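Local coordinates for bradyzoite pseudokinase 1 (Toxoplasma gondii, PDB 6M7Z), which regulates the membrane ultrastructure of the parasitophorous vacuole and has a divergent kinase fold that lacks the glycine-rich loop, at residues A[270-275]-A[288-293]; A[151-156]-A[235-240]; A[240-245]-A[275-280]; A[107-112]-A[157-162]; A[134-137]-A[141-144]. All coordinates share one frame; numbering follows the deposited sequence.

Interaction 1: A[270-275]-A[288-293]; sequences DKLSQK and EEIMKD
Lys275 and Asp293 approach from opposite directions and close a salt bridge, while Leu272 lies against the same carboxylate with its hydrocarbon. The ammonium atom NZ of Lys275 stands 3.0 Å from OD2 of Asp293 and meets that oxygen nearly along its C-O axis. The lysine chain runs extended from the helix and bends only near its end (chi4 134°), which brings NZ round to the acid. On the other partner, CG of Asp293 is anti to the backbone N (chi1 -173°), and this carries the carboxylate toward the helix of residues 270-275. Leu272 slants across it: its CD1 methyl is 3.6 Å from OD2 of Asp293 and 3.9 Å from CG of that residue. The two carboxylate oxygens have separate tasks, because OD1 takes the backbone N-H of Leu295, as in an Asx turn. A buried acid is thus gripped by one charge and one amide, which probably favours its ionised form. The second branch of Leu272 is directed at a different neighbour, with CD2 at 4.3 Å from CG2 of Ile290, a looser apolar touch. Lys275 itself is exposed, so the bridge lies toward solvent, with Leu272, Ile290 and the buried acid behind it. The contact ties helix 263-276 to helix 287-291 and the residues that follow it in the C-terminal lobe. Phe296 packs on both Leu272 and Ile290, Pro285 touches Ile290 and Lys275, and Ile290 continues inward to Val154 of helix 146-161 and Val234 of helix 230-248.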
# COMPACT_ATOMS: atom_id res chain seq x y z
N ASP A 270 -7.87 3.39 -21.26
CA ASP A 270 -7.71 2.13 -21.99
C ASP A 270 -6.54 2.23 -22.99
O ASP A 270 -5.74 1.29 -23.10
CB ASP A 270 -8.99 1.71 -22.72
CG ASP A 270 -9.28 0.22 -22.65
OD1 ASP A 270 -8.71 -0.48 -21.78
OD2 ASP A 270 -10.13 -0.24 -23.44
N LYS A 271 -6.43 3.37 -23.68
CA LYS A 271 -5.35 3.63 -24.65
C LYS A 271 -4.00 3.71 -23.93
O LYS A 271 -3.01 3.16 -24.43
CB LYS A 271 -5.60 4.92 -25.44
CG LYS A 271 -6.55 4.74 -26.63
CD LYS A 271 -7.14 5.98 -27.25
CE LYS A 271 -8.45 5.67 -27.95
NZ LYS A 271 -9.00 6.83 -28.68
N LEU A 272 -3.97 4.40 -22.79
CA LEU A 272 -2.75 4.54 -21.98
C LEU A 272 -2.31 3.16 -21.47
O LEU A 272 -1.11 2.81 -21.53
CB LEU A 272 -2.99 5.54 -20.84
CG LEU A 272 -1.91 5.60 -19.75
CD1 LEU A 272 -0.56 5.99 -20.36
CD2 LEU A 272 -2.29 6.54 -18.61
N SER A 273 -3.27 2.36 -20.99
CA SER A 273 -2.94 1.05 -20.43
C SER A 273 -2.37 0.13 -21.52
O SER A 273 -1.47 -0.65 -21.23
CB SER A 273 -4.10 0.44 -19.71
OG SER A 273 -5.04 -0.10 -20.61
N GLN A 274 -2.86 0.26 -22.77
CA GLN A 274 -2.38 -0.56 -23.89
C GLN A 274 -0.89 -0.27 -24.17
O GLN A 274 -0.13 -1.17 -24.53
CB GLN A 274 -3.25 -0.36 -25.13
CG GLN A 274 -3.14 -1.46 -26.18
CD GLN A 274 -3.60 -2.84 -25.73
OE1 GLN A 274 -4.74 -3.05 -25.32
NE2 GLN A 274 -2.70 -3.81 -25.82
N LYS A 275 -0.46 0.99 -23.99
CA LYS A 275 0.95 1.36 -24.14
C LYS A 275 1.79 0.71 -23.03
O LYS A 275 2.91 0.23 -23.28
CB LYS A 275 1.14 2.88 -24.12
CG LYS A 275 0.56 3.61 -25.31
CD LYS A 275 0.54 5.13 -25.12
CE LYS A 275 -0.51 5.84 -25.96
NZ LYS A 275 -1.29 6.85 -25.18
N GLU A 288 7.56 9.46 -16.45
CA GLU A 288 7.57 10.86 -16.91
C GLU A 288 6.67 11.01 -18.15
O GLU A 288 5.85 11.92 -18.22
CB GLU A 288 8.99 11.36 -17.22
CG GLU A 288 10.08 10.99 -16.21
CD GLU A 288 9.85 11.40 -14.76
OE1 GLU A 288 9.21 12.45 -14.53
OE2 GLU A 288 10.32 10.67 -13.86
N GLU A 289 6.81 10.09 -19.11
CA GLU A 289 5.99 10.10 -20.33
C GLU A 289 4.52 9.82 -19.98
O GLU A 289 3.64 10.48 -20.53
CB GLU A 289 6.52 9.09 -21.34
CG GLU A 289 7.88 9.46 -21.91
CD GLU A 289 8.56 8.36 -22.70
OE1 GLU A 289 9.78 8.48 -22.94
OE2 GLU A 289 7.87 7.40 -23.08
N ILE A 290 4.27 8.87 -19.07
CA ILE A 290 2.91 8.55 -18.63
C ILE A 290 2.24 9.81 -18.06
O ILE A 290 1.06 10.06 -18.34
CB ILE A 290 2.90 7.40 -17.60
CG1 ILE A 290 3.23 6.06 -18.25
CG2 ILE A 290 1.58 7.35 -16.83
CD1 ILE A 290 3.69 5.01 -17.27
N MET A 291 2.98 10.59 -17.27
CA MET A 291 2.44 11.78 -16.59
C MET A 291 2.09 12.89 -17.60
O MET A 291 1.29 13.77 -17.28
CB MET A 291 3.44 12.31 -15.55
CG MET A 291 3.42 11.53 -14.25
SD MET A 291 4.39 12.31 -12.94
CE MET A 291 3.63 11.61 -11.48
N LYS A 292 2.64 12.83 -18.82
CA LYS A 292 2.32 13.80 -19.87
C LYS A 292 1.29 13.24 -20.86
O LYS A 292 1.09 13.80 -21.92
CB LYS A 292 3.60 14.22 -20.60
CG LYS A 292 4.39 15.32 -19.91
CD LYS A 292 5.85 15.30 -20.33
CE LYS A 292 6.75 16.14 -19.44
NZ LYS A 292 8.16 15.69 -19.55
N ASP A 293 0.61 12.13 -20.51
CA ASP A 293 -0.41 11.55 -21.37
C ASP A 293 -1.60 12.51 -21.43
O ASP A 293 -1.88 13.22 -20.46
CB ASP A 293 -0.80 10.14 -20.91
CG ASP A 293 -1.73 9.39 -21.85
OD1 ASP A 293 -2.96 9.56 -21.74
OD2 ASP A 293 -1.22 8.64 -22.72

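Interaction 2: A[151-156]-A[235-240]; sequences ANMVAA and YSLGVA
Leu237 sends both of its methyls into the helix of residues 151-156, and these two touches form the tight part of the contact. One branch, CD1, lies 3.9 Å from CE of Met153. The other, CD2, meets CG2 of Val154 at 4.0 Å. The leucine side chain crosses that of Val154 at about a right angle. Its CD2 also nears the backbone there, 4.1 Å from CA of Val154. Met153 reaches over by bending at its last torsion (chi3 71°), which turns the CE methyl off the line of the chain, toward Leu237. The atoms that touch are all buried methyl groups or carbons, and the grip is purely van der Waals. Packing slackens toward Ala240, whose CB is 4.4 Å from the same CE of Met153. The axes of the two segments come no nearer than 11.5 Å and run nearly antiparallel (162°); Leu237 and Met153 do most of the bridging. Away from this interface helix 235-240 opens to solvent: Val239 is exposed, while Tyr235 and Ser236 are partly so. In the fold, these are the two long central helices of the kinase C-lobe, corresponding by position to αE and αF. Phe241, one turn on from Leu237, packs against both Met153 and Val154. Val154 is further covered by Ile287 and Met291 of helix 287-291, and helix 301-306 lies on Ala151 and Ala155, a different flank of helix 146-161.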
# COMPACT_ATOMS: atom_id res chain seq x y z
N ALA A 151 -4.16 9.09 -11.90
CA ALA A 151 -3.05 10.02 -11.67
C ALA A 151 -2.48 9.80 -10.26
O ALA A 151 -1.27 9.81 -10.08
CB ALA A 151 -3.52 11.45 -11.87
N ASN A 152 -3.38 9.61 -9.28
CA ASN A 152 -3.04 9.29 -7.88
C ASN A 152 -2.16 8.02 -7.84
O ASN A 152 -1.14 7.96 -7.15
CB ASN A 152 -4.34 9.20 -7.05
CG ASN A 152 -4.16 9.22 -5.54
OD1 ASN A 152 -3.21 8.65 -5.01
ND2 ASN A 152 -5.09 9.86 -4.83
N MET A 153 -2.53 7.02 -8.67
CA MET A 153 -1.85 5.74 -8.68
C MET A 153 -0.44 5.87 -9.28
O MET A 153 0.53 5.35 -8.69
CB MET A 153 -2.66 4.69 -9.45
CG MET A 153 -3.82 4.11 -8.64
SD MET A 153 -5.15 3.40 -9.63
CE MET A 153 -4.33 1.94 -10.26
N VAL A 154 -0.33 6.57 -10.42
CA VAL A 154 0.98 6.83 -11.07
C VAL A 154 1.88 7.61 -10.11
O VAL A 154 3.06 7.31 -9.98
CB VAL A 154 0.82 7.59 -12.40
CG1 VAL A 154 2.17 7.94 -13.02
CG2 VAL A 154 0.01 6.85 -13.43
N ALA A 155 1.33 8.64 -9.47
CA ALA A 155 2.09 9.51 -8.59
C ALA A 155 2.65 8.70 -7.42
O ALA A 155 3.77 8.91 -7.00
CB ALA A 155 1.23 10.65 -8.09
N ALA A 156 1.82 7.79 -6.90
CA ALA A 156 2.18 6.99 -5.73
C ALA A 156 3.39 6.10 -6.08
O ALA A 156 4.36 6.04 -5.32
CB ALA A 156 1.00 6.19 -5.27
N TYR A 235 4.42 -2.10 -16.46
CA TYR A 235 3.59 -3.18 -16.99
C TYR A 235 2.47 -3.51 -15.98
O TYR A 235 1.29 -3.50 -16.33
CB TYR A 235 4.44 -4.42 -17.32
CG TYR A 235 3.61 -5.58 -17.83
CD1 TYR A 235 3.33 -5.72 -19.18
CD2 TYR A 235 3.07 -6.51 -16.96
CE1 TYR A 235 2.55 -6.76 -19.65
CE2 TYR A 235 2.28 -7.54 -17.41
CZ TYR A 235 2.00 -7.67 -18.76
OH TYR A 235 1.20 -8.69 -19.18
N SER A 236 2.85 -3.77 -14.72
CA SER A 236 1.91 -4.18 -13.66
C SER A 236 0.85 -3.11 -13.43
O SER A 236 -0.31 -3.43 -13.21
CB SER A 236 2.63 -4.48 -12.36
OG SER A 236 3.52 -5.57 -12.51
N LEU A 237 1.25 -1.84 -13.44
CA LEU A 237 0.32 -0.75 -13.21
C LEU A 237 -0.62 -0.64 -14.41
O LEU A 237 -1.81 -0.29 -14.27
CB LEU A 237 1.09 0.55 -12.98
CG LEU A 237 0.20 1.76 -12.72
CD1 LEU A 237 -0.58 1.59 -11.43
CD2 LEU A 237 1.03 3.03 -12.67
N GLY A 238 -0.09 -0.93 -15.61
CA GLY A 238 -0.88 -1.01 -16.82
C GLY A 238 -1.97 -2.06 -16.71
O GLY A 238 -3.13 -1.77 -17.02
N VAL A 239 -1.61 -3.24 -16.21
CA VAL A 239 -2.56 -4.33 -15.99
C VAL A 239 -3.62 -3.88 -14.99
O VAL A 239 -4.79 -4.21 -15.14
CB VAL A 239 -1.85 -5.62 -15.55
CG1 VAL A 239 -2.82 -6.66 -15.00
CG2 VAL A 239 -1.01 -6.20 -16.66
N ALA A 240 -3.22 -3.13 -13.97
CA ALA A 240 -4.17 -2.64 -12.97
C ALA A 240 -5.15 -1.65 -13.61
O ALA A 240 -6.33 -1.62 -13.27
CB ALA A 240 -3.42 -2.04 -11.80

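Interaction 3: A[240-245]-A[275-280]; sequences AFRNLV and KMIEEE. With EDO (1,2-ethanediol), chain G.
The CA atoms of Phe241 and Met276 stand 9.2 Å apart, and those of Arg242 and Ile277 9.1 Å, where helix 230-248 passes the end of helix 263-276 and Ile277 leaves helical geometry. The central element is a Met-aromatic contact in the kinase C-lobe. SD of Met276 sits at the edge of the Phe241 ring, 4.8 Å from its centroid and 76° off the normal, with CD2 of Phe241 at 3.7 Å. The methionine bends at its last torsion, and this lifts CE off the ring plane, 3.8 Å from CE2 of Phe241. The second pair is more open to solvent. Ile277 holds CG1 between the backbone N and the carbonyl carbon (chi1 69°), and its CD1 meets the Arg242 guanidinium obliquely, 3.8 Å from NH1. That guanidinium is positioned by its polar partners, Asp270 in a salt bridge with NE and Gln274 bonded to NH2, while the isoleucine chain crosses the arginine at about a right angle and brings only its CD1 methyl to the group. Phe241 also leans on Ala150 of helix 146-161. At the next residue, a 1,2-ethanediol, probably left from crystallisation, donates from O2 to OD1 of Asn243 at 3.1 Å.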
# COMPACT_ATOMS: atom_id res chain seq x y z
N ALA A 240 -3.22 -3.13 -13.97
CA ALA A 240 -4.17 -2.64 -12.97
C ALA A 240 -5.15 -1.65 -13.61
O ALA A 240 -6.33 -1.62 -13.27
CB ALA A 240 -3.42 -2.04 -11.80
N PHE A 241 -4.66 -0.82 -14.53
CA PHE A 241 -5.50 0.14 -15.24
C PHE A 241 -6.49 -0.60 -16.13
O PHE A 241 -7.68 -0.23 -16.19
CB PHE A 241 -4.66 1.12 -16.05
CG PHE A 241 -3.96 2.19 -15.25
CD1 PHE A 241 -4.36 2.52 -13.97
CD2 PHE A 241 -2.91 2.90 -15.80
CE1 PHE A 241 -3.67 3.47 -13.24
CE2 PHE A 241 -2.24 3.88 -15.08
CZ PHE A 241 -2.63 4.16 -13.80
N ARG A 242 -6.02 -1.65 -16.80
CA ARG A 242 -6.88 -2.48 -17.62
C ARG A 242 -7.99 -3.07 -16.74
O ARG A 242 -9.16 -3.09 -17.13
CB ARG A 242 -6.06 -3.55 -18.33
CG ARG A 242 -6.88 -4.47 -19.22
CD ARG A 242 -7.80 -3.79 -20.23
NE ARG A 242 -7.10 -2.90 -21.15
CZ ARG A 242 -6.33 -3.31 -22.17
NH1 ARG A 242 -6.15 -4.60 -22.39
NH2 ARG A 242 -5.73 -2.42 -22.93
N ASN A 243 -7.62 -3.55 -15.54
CA ASN A 243 -8.53 -4.13 -14.57
C ASN A 243 -9.58 -3.09 -14.21
O ASN A 243 -10.78 -3.40 -14.16
CB ASN A 243 -7.74 -4.68 -13.38
CG ASN A 243 -8.53 -5.51 -12.39
OD1 ASN A 243 -9.74 -5.69 -12.53
ND2 ASN A 243 -7.87 -5.98 -11.36
N LEU A 244 -9.13 -1.85 -13.99
CA LEU A 244 -9.98 -0.74 -13.61
C LEU A 244 -11.02 -0.46 -14.71
O LEU A 244 -12.23 -0.37 -14.43
CB LEU A 244 -9.05 0.45 -13.36
CG LEU A 244 -9.63 1.77 -12.84
CD1 LEU A 244 -10.64 1.55 -11.75
CD2 LEU A 244 -8.49 2.63 -12.32
N VAL A 245 -10.57 -0.39 -15.97
CA VAL A 245 -11.44 -0.15 -17.11
C VAL A 245 -12.47 -1.29 -17.26
O VAL A 245 -13.64 -1.05 -17.55
CB VAL A 245 -10.62 0.04 -18.41
CG1 VAL A 245 -11.51 -0.00 -19.64
CG2 VAL A 245 -9.86 1.35 -18.39
N LYS A 275 -0.46 0.99 -23.99
CA LYS A 275 0.95 1.36 -24.14
C LYS A 275 1.79 0.71 -23.03
O LYS A 275 2.91 0.23 -23.28
CB LYS A 275 1.14 2.88 -24.12
CG LYS A 275 0.56 3.61 -25.31
CD LYS A 275 0.54 5.13 -25.12
CE LYS A 275 -0.51 5.84 -25.96
NZ LYS A 275 -1.29 6.85 -25.18
N MET A 276 1.23 0.71 -21.81
CA MET A 276 1.94 0.29 -20.61
C MET A 276 2.13 -1.24 -20.59
O MET A 276 3.09 -1.71 -19.99
CB MET A 276 1.20 0.75 -19.35
CG MET A 276 1.25 2.24 -19.18
SD MET A 276 0.13 2.93 -17.93
CE MET A 276 1.01 2.48 -16.43
N ILE A 277 1.27 -2.00 -21.29
CA ILE A 277 1.34 -3.47 -21.28
C ILE A 277 1.96 -4.02 -22.57
O ILE A 277 1.81 -5.22 -22.87
CB ILE A 277 -0.04 -4.10 -21.02
CG1 ILE A 277 -1.00 -3.89 -22.20
CG2 ILE A 277 -0.60 -3.62 -19.68
CD1 ILE A 277 -2.41 -4.41 -21.98
N GLU A 278 2.68 -3.19 -23.33
CA GLU A 278 3.46 -3.67 -24.50
C GLU A 278 4.38 -4.81 -24.04
O GLU A 278 5.02 -4.72 -22.98
CB GLU A 278 4.24 -2.52 -25.12
CG GLU A 278 3.42 -1.60 -26.01
CD GLU A 278 2.95 -2.21 -27.34
OE1 GLU A 278 3.55 -3.23 -27.77
OE2 GLU A 278 1.94 -1.71 -27.89
N GLU A 279 4.45 -5.87 -24.85
CA GLU A 279 5.22 -7.08 -24.55
C GLU A 279 6.70 -6.72 -24.35
O GLU A 279 7.35 -7.26 -23.48
CB GLU A 279 5.02 -8.12 -25.66
CG GLU A 279 5.60 -9.50 -25.34
CD GLU A 279 5.56 -10.55 -26.46
OE1 GLU A 279 6.40 -11.50 -26.41
OE2 GLU A 279 4.70 -10.44 -27.37
N GLU A 280 7.23 -5.79 -25.16
CA GLU A 280 8.63 -5.38 -25.09
C GLU A 280 8.79 -4.25 -24.08
O GLU A 280 8.15 -3.20 -24.23
CB GLU A 280 9.11 -4.91 -26.47
CG GLU A 280 9.17 -6.02 -27.52
CD GLU A 280 10.14 -7.15 -27.21
OE1 GLU A 280 11.25 -6.86 -26.73
OE2 GLU A 280 9.77 -8.31 -27.45
C1 EDO G . -10.29 -6.46 -8.52
O1 EDO G . -8.96 -6.42 -8.00
C2 EDO G . -10.38 -7.56 -9.56
O2 EDO G . -11.41 -7.25 -10.49

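Interaction 4: A[107-112]-A[157-162]; sequences PLLLPS and LKSLHN
Leu109 and Ser159 touch with no flat group between them; the imidazole of His161 belongs to another flank of the helix. There CG of Leu157 lies 3.7 Å above one face of the imidazole, shifted toward its rim, and NE2 of His161 is hydrogen-bonded to Asp233. Across the contact itself, the CD2 branch of Leu109 comes up to the serine oxygen, 3.6 Å from OG of Ser159, and CG of Leu109 follows at 3.9 Å. The other branch reaches further along the helix, with CD1 of Leu109 4.2 Å from CD1 of Leu160. Leu108 adds a marginal touch, its CB 4.4 Å from OG of Ser159. With chi1 at 80° the hydroxyl turns back to bond the carbonyl O of Ala156, one turn earlier in the same helix. By its place after helix 88-101 and before strand 114-117, segment 107-112 corresponds to the αC-β4 loop of kinases, which rests on the αE helix. Backbone bonds of Leu108 and Leu110 with Leu185 hold the loop from another direction. Because Ser159 spends its hydroxyl within its own helix, it presents to Leu109 a polar atom already engaged. The loop is therefore docked here by van der Waals fit, while directional bonds, among them those with Leu185, are made to other parts of the fold.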
# COMPACT_ATOMS: atom_id res chain seq x y z
N PRO A 107 3.27 11.06 1.46
CA PRO A 107 1.81 11.24 1.45
C PRO A 107 1.00 10.15 0.72
O PRO A 107 -0.15 9.93 1.07
CB PRO A 107 1.62 12.58 0.72
CG PRO A 107 2.97 13.28 0.82
CD PRO A 107 3.98 12.16 0.78
N LEU A 108 1.59 9.50 -0.29
CA LEU A 108 0.87 8.54 -1.13
C LEU A 108 1.28 7.08 -0.84
O LEU A 108 0.97 6.21 -1.63
CB LEU A 108 1.13 8.90 -2.60
CG LEU A 108 0.52 10.22 -3.06
CD1 LEU A 108 0.66 10.37 -4.57
CD2 LEU A 108 -0.96 10.33 -2.67
N LEU A 109 1.99 6.82 0.27
CA LEU A 109 2.35 5.47 0.68
C LEU A 109 1.62 5.13 2.00
O LEU A 109 1.47 6.01 2.86
CB LEU A 109 3.86 5.35 0.86
CG LEU A 109 4.71 5.70 -0.37
CD1 LEU A 109 6.19 5.42 -0.13
CD2 LEU A 109 4.26 4.97 -1.62
N LEU A 110 1.16 3.87 2.13
CA LEU A 110 0.45 3.41 3.32
C LEU A 110 1.33 3.67 4.54
O LEU A 110 2.43 3.14 4.63
CB LEU A 110 0.12 1.93 3.16
CG LEU A 110 -0.63 1.26 4.32
CD1 LEU A 110 -2.03 1.83 4.45
CD2 LEU A 110 -0.70 -0.26 4.11
N PRO A 111 0.91 4.52 5.50
CA PRO A 111 1.71 4.78 6.69
C PRO A 111 1.66 3.66 7.73
O PRO A 111 0.65 2.97 7.86
CB PRO A 111 1.09 6.06 7.28
CG PRO A 111 -0.34 6.11 6.73
CD PRO A 111 -0.34 5.28 5.47
N SER A 112 2.78 3.49 8.45
CA SER A 112 2.88 2.63 9.63
C SER A 112 2.61 3.46 10.89
O SER A 112 3.10 4.56 10.99
CB SER A 112 4.25 2.00 9.70
OG SER A 112 4.41 1.35 10.96
N LEU A 157 3.32 5.47 -7.26
CA LEU A 157 4.39 4.61 -7.74
C LEU A 157 5.68 5.43 -7.92
O LEU A 157 6.77 4.99 -7.52
CB LEU A 157 3.98 3.97 -9.07
CG LEU A 157 4.98 2.98 -9.65
CD1 LEU A 157 5.37 1.94 -8.62
CD2 LEU A 157 4.41 2.30 -10.88
N LYS A 158 5.56 6.61 -8.53
CA LYS A 158 6.69 7.51 -8.75
C LYS A 158 7.37 7.84 -7.42
O LYS A 158 8.61 7.85 -7.35
CB LYS A 158 6.25 8.80 -9.45
CG LYS A 158 7.42 9.59 -10.04
CD LYS A 158 7.11 11.01 -10.41
CE LYS A 158 8.36 11.85 -10.54
NZ LYS A 158 8.09 13.27 -10.18
N SER A 159 6.58 8.13 -6.38
CA SER A 159 7.12 8.48 -5.09
C SER A 159 7.96 7.31 -4.53
O SER A 159 8.93 7.54 -3.83
CB SER A 159 6.05 8.96 -4.11
OG SER A 159 5.33 7.88 -3.52
N LEU A 160 7.61 6.07 -4.88
CA LEU A 160 8.38 4.91 -4.43
C LEU A 160 9.67 4.78 -5.25
O LEU A 160 10.74 4.52 -4.71
CB LEU A 160 7.52 3.65 -4.54
CG LEU A 160 8.11 2.39 -3.92
CD1 LEU A 160 8.19 2.49 -2.39
CD2 LEU A 160 7.29 1.18 -4.31
N HIS A 161 9.57 4.97 -6.57
CA HIS A 161 10.75 4.96 -7.46
C HIS A 161 11.78 6.01 -7.03
O HIS A 161 12.97 5.73 -7.03
CB HIS A 161 10.32 5.09 -8.94
CG HIS A 161 9.64 3.88 -9.47
ND1 HIS A 161 9.15 3.81 -10.75
CD2 HIS A 161 9.32 2.71 -8.88
CE1 HIS A 161 8.65 2.61 -10.97
NE2 HIS A 161 8.70 1.94 -9.82
N ASN A 162 11.31 7.20 -6.61
CA ASN A 162 12.19 8.30 -6.17
C ASN A 162 13.01 7.92 -4.92
O ASN A 162 14.03 8.54 -4.66
CB ASN A 162 11.42 9.58 -5.86
CG ASN A 162 10.83 10.24 -7.10
OD1 ASN A 162 11.22 9.93 -8.23
ND2 ASN A 162 9.86 11.13 -6.92

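Interaction 5: A[134-137]-A[141-144]; sequences GDML and RSHP
A short helix, 133-138, and the loop that turns back from it toward helix 146-161 make up this contact, at the position of the αD-αE connection of the kinase fold. The CA atoms of Met136 and Arg141 come within 5.6 Å, and a weak backbone bond spans them, from N of Arg141 to O of Met136 at 3.2 Å and 133°. The same Met136 carbonyl also receives the hydroxyl of Thr139, so two donors converge where the helix ends. Met136 then turns its side chain along the loop: the bend at chi3 (84°) brings CE over one face of the Arg141 guanidinium and to 3.6 Å from OG of Ser142. CG of Met136 is modelled only 3.2 Å from NH2 of Arg141, but the arginine is poorly ordered and so short a distance is doubtful; NH1 of Arg141 bonds to the carbonyl of Lys130. Leu137 makes the firmer packing. Although its CB starts away from the loop, the CD2 methyl comes back to lie 3.6 Å from CD of Pro144 and 3.7 Å from the carbonyl O of Ser142. Behind it, Leu247 of helix 230-248 closes on Leu137, while Phe312 covers Ser142 and Pro144. The result is a local helix-loop reversal, with a weak backbone bond at the turn and apolar packing further on; this is the place of the αD-αE connection in a protein-kinase C-lobe.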
# COMPACT_ATOMS: atom_id res chain seq x y z
N GLY A 134 -9.47 -2.26 -5.62
CA GLY A 134 -10.03 -3.30 -6.48
C GLY A 134 -11.36 -3.82 -5.94
O GLY A 134 -12.37 -3.86 -6.65
N ASP A 135 -11.37 -4.20 -4.66
CA ASP A 135 -12.57 -4.68 -3.99
C ASP A 135 -13.68 -3.62 -4.03
O ASP A 135 -14.82 -3.96 -4.27
CB ASP A 135 -12.28 -5.06 -2.54
CG ASP A 135 -11.38 -6.27 -2.41
OD1 ASP A 135 -11.17 -6.98 -3.44
OD2 ASP A 135 -10.85 -6.48 -1.28
N MET A 136 -13.35 -2.36 -3.77
CA MET A 136 -14.35 -1.32 -3.72
C MET A 136 -15.04 -1.17 -5.08
O MET A 136 -16.27 -1.04 -5.13
CB MET A 136 -13.73 0.02 -3.33
CG MET A 136 -13.42 0.11 -1.87
SD MET A 136 -12.46 1.60 -1.55
CE MET A 136 -13.78 2.81 -1.42
N LEU A 137 -14.25 -1.17 -6.17
CA LEU A 137 -14.81 -0.99 -7.50
C LEU A 137 -15.62 -2.22 -7.92
O LEU A 137 -16.60 -2.09 -8.59
CB LEU A 137 -13.68 -0.74 -8.50
CG LEU A 137 -12.89 0.55 -8.30
CD1 LEU A 137 -11.87 0.71 -9.39
CD2 LEU A 137 -13.82 1.74 -8.28
N ARG A 141 -19.38 -0.29 -4.98
CA ARG A 141 -19.58 0.56 -3.81
C ARG A 141 -19.27 2.04 -4.14
O ARG A 141 -19.84 2.94 -3.52
CB ARG A 141 -18.69 0.08 -2.66
CG ARG A 141 -18.86 0.85 -1.36
CD ARG A 141 -18.29 0.19 -0.12
NE ARG A 141 -16.92 -0.29 -0.26
CZ ARG A 141 -16.03 -0.33 0.73
NH1 ARG A 141 -16.21 0.41 1.81
NH2 ARG A 141 -14.96 -1.11 0.64
N SER A 142 -18.33 2.27 -5.05
CA SER A 142 -17.81 3.60 -5.28
C SER A 142 -17.60 3.83 -6.77
O SER A 142 -17.22 2.93 -7.50
CB SER A 142 -16.55 3.79 -4.49
OG SER A 142 -16.81 3.77 -3.10
N HIS A 143 -17.91 5.05 -7.19
CA HIS A 143 -17.75 5.47 -8.59
C HIS A 143 -16.81 6.66 -8.58
O HIS A 143 -17.22 7.80 -8.40
CB HIS A 143 -19.11 5.73 -9.27
CG HIS A 143 -20.03 4.54 -9.31
ND1 HIS A 143 -21.00 4.37 -8.35
CD2 HIS A 143 -20.09 3.44 -10.10
CE1 HIS A 143 -21.64 3.24 -8.56
NE2 HIS A 143 -21.08 2.64 -9.61
N PRO A 144 -15.49 6.43 -8.74
CA PRO A 144 -14.51 7.50 -8.63
C PRO A 144 -14.34 8.30 -9.93
O PRO A 144 -14.78 7.87 -11.01
CB PRO A 144 -13.21 6.73 -8.38
CG PRO A 144 -13.41 5.47 -9.21
CD PRO A 144 -14.88 5.14 -9.06

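In the fold
Along the chain the loop of interaction 4 comes first, then interaction 5, lying between the two segments of interaction 4, before helix 146-161 carries interactions 2 and 4 together. Helix 230-248 serves interactions 2 and 3, which share Ala240, and helix 263-276 serves 3 and 1, which share Lys275 and whose segments alternate in sequence. Interactions 1, 2 and 3 form one compact cluster in the C-lobe helical core, with centres 9 to 10 Å apart. Interaction 4 touches interaction 2, their centres about 12 Å apart, and so attaches the αC-β4 loop of the N-lobe to that core through helix 146-161. Interactions 4 and 5 lie about 21 Å from each other, centre to centre.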